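Local coordinates for protein transketolase (Campylobacter jejuni, PDB 3L84) that belongs to the transketolase family of thiamine diphosphate-binding proteins and assembles from two chains, at residues A[272-277]-A[281-286]. Numbering follows the deposited sequence.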
# COMPACT_ATOMS: atom_id res chain seq x y z
N ALA A 272 10.25 -22.51 -37.15
CA ALA A 272 8.83 -22.27 -37.42
C ALA A 272 8.45 -22.10 -38.89
O ALA A 272 7.28 -21.87 -39.21
CB ALA A 272 8.41 -21.01 -36.69
N GLY A 273 9.43 -22.19 -39.79
CA GLY A 273 9.15 -22.02 -41.21
C GLY A 273 9.04 -20.58 -41.67
O GLY A 273 8.54 -20.33 -42.78
N PHE A 274 9.49 -19.63 -40.84
CA PHE A 274 9.50 -18.21 -41.19
C PHE A 274 10.86 -17.84 -41.74
O PHE A 274 11.86 -18.47 -41.39
CB PHE A 274 9.22 -17.36 -39.94
CG PHE A 274 7.76 -17.19 -39.61
CD1 PHE A 274 6.94 -18.26 -39.33
CD2 PHE A 274 7.23 -15.91 -39.54
CE1 PHE A 274 5.60 -18.06 -38.99
CE2 PHE A 274 5.89 -15.70 -39.20
CZ PHE A 274 5.08 -16.78 -38.93
N ASP A 275 10.92 -16.86 -42.63
CA ASP A 275 12.19 -16.39 -43.17
C ASP A 275 12.95 -15.66 -42.05
O ASP A 275 12.48 -14.64 -41.54
CB ASP A 275 11.94 -15.42 -44.33
CG ASP A 275 13.23 -14.94 -45.01
OD1 ASP A 275 14.34 -15.08 -44.44
OD2 ASP A 275 13.12 -14.44 -46.16
N PRO A 276 14.13 -16.16 -41.67
CA PRO A 276 14.88 -15.53 -40.58
C PRO A 276 15.44 -14.15 -40.91
O PRO A 276 15.85 -13.44 -39.99
CB PRO A 276 16.02 -16.52 -40.34
CG PRO A 276 16.21 -17.16 -41.61
CD PRO A 276 14.85 -17.32 -42.23
N ASN A 277 15.44 -13.75 -42.17
CA ASN A 277 16.10 -12.50 -42.52
C ASN A 277 15.12 -11.36 -42.75
O ASN A 277 15.48 -10.33 -43.31
CB ASN A 277 17.02 -12.67 -43.72
CG ASN A 277 18.25 -13.49 -43.38
OD1 ASN A 277 18.77 -13.45 -42.27
ND2 ASN A 277 18.71 -14.26 -44.34
N HIS A 281 7.00 -9.52 -39.99
CA HIS A 281 6.34 -10.21 -41.08
C HIS A 281 5.01 -10.77 -40.64
O HIS A 281 4.91 -11.43 -39.60
CB HIS A 281 7.21 -11.37 -41.56
CG HIS A 281 6.60 -12.13 -42.70
ND1 HIS A 281 6.35 -11.54 -43.92
CD2 HIS A 281 6.11 -13.39 -42.77
CE1 HIS A 281 5.76 -12.43 -44.71
NE2 HIS A 281 5.63 -13.56 -44.04
N ILE A 282 3.98 -10.55 -41.45
CA ILE A 282 2.66 -11.12 -41.22
C ILE A 282 2.28 -11.97 -42.44
O ILE A 282 1.99 -11.42 -43.52
CB ILE A 282 1.61 -10.02 -40.96
CG1 ILE A 282 2.08 -9.11 -39.81
CG2 ILE A 282 0.24 -10.68 -40.72
CD1 ILE A 282 1.23 -7.85 -39.56
N PRO A 283 2.31 -13.30 -42.31
CA PRO A 283 1.92 -14.14 -43.46
C PRO A 283 0.48 -13.93 -43.87
O PRO A 283 -0.36 -13.58 -43.02
CB PRO A 283 2.12 -15.57 -42.96
CG PRO A 283 2.86 -15.48 -41.71
CD PRO A 283 2.68 -14.12 -41.15
N GLN A 284 0.18 -14.15 -45.14
CA GLN A 284 -1.19 -13.95 -45.65
C GLN A 284 -2.31 -14.66 -44.92
O GLN A 284 -3.31 -14.03 -44.61
CB GLN A 284 -1.26 -14.35 -47.14
CG GLN A 284 -0.84 -13.26 -48.06
CD GLN A 284 -1.77 -12.07 -48.04
OE1 GLN A 284 -1.37 -10.96 -47.66
NE2 GLN A 284 -3.02 -12.27 -48.40
N ALA A 285 -2.21 -15.96 -44.69
CA ALA A 285 -3.33 -16.70 -44.08
C ALA A 285 -3.64 -16.13 -42.71
O ALA A 285 -4.81 -15.93 -42.37
CB ALA A 285 -3.03 -18.23 -44.00
N SER A 286 -2.60 -15.83 -41.93
CA SER A 286 -2.76 -15.27 -40.61
C SER A 286 -3.30 -13.85 -40.70
O SER A 286 -4.16 -13.47 -39.92
CB SER A 286 -1.44 -15.30 -39.83
OG SER A 286 -1.15 -16.64 -39.43
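Phe274 meets Pro283 and His281 across the surface loop of the thiamine diphosphate binding domain that leaves helix 262-272 through a Schellman motif and leads to helix 284-291. The contact is apolar and small, burying 111 Å² in all, and no hydrogen bond crosses it. The far end of the phenyl ring does most of the touching: CZ of Phe274 lies 3.8 Å from CG of Pro283, and the two side chains run at about a right angle to each other. With CG anti to the carbonyl carbon and beside the backbone N (chi1 -84°), the ring of Phe274 extends toward 281-286. His281 adds a looser touch, its CD2 lying 4.2 Å from CD2 of Phe274, which sits at the imidazole edge. Phe15 packs edge-to-face with the same phenyl ring, and Pro283 also rests on Thr12, so helix 3-24 backs the contact.

Backbone motifs frame these side chains. Gly273, with phi 81°, makes the Schellman turn immediately before Phe274, while Pro283 occupies the N-cap position of the following helix. OG of Ser286 is hydrogen-bonded to OE1 of Glu8, tying the start of helix 284-291 to helix 3-24. Within 272-277 an Asx turn follows Phe274: the backbone N of Asn277 donates to OD1 of Asp275 at 2.9 Å, nearly straight at 168°, reaching that oxygen from above the carboxylate plane.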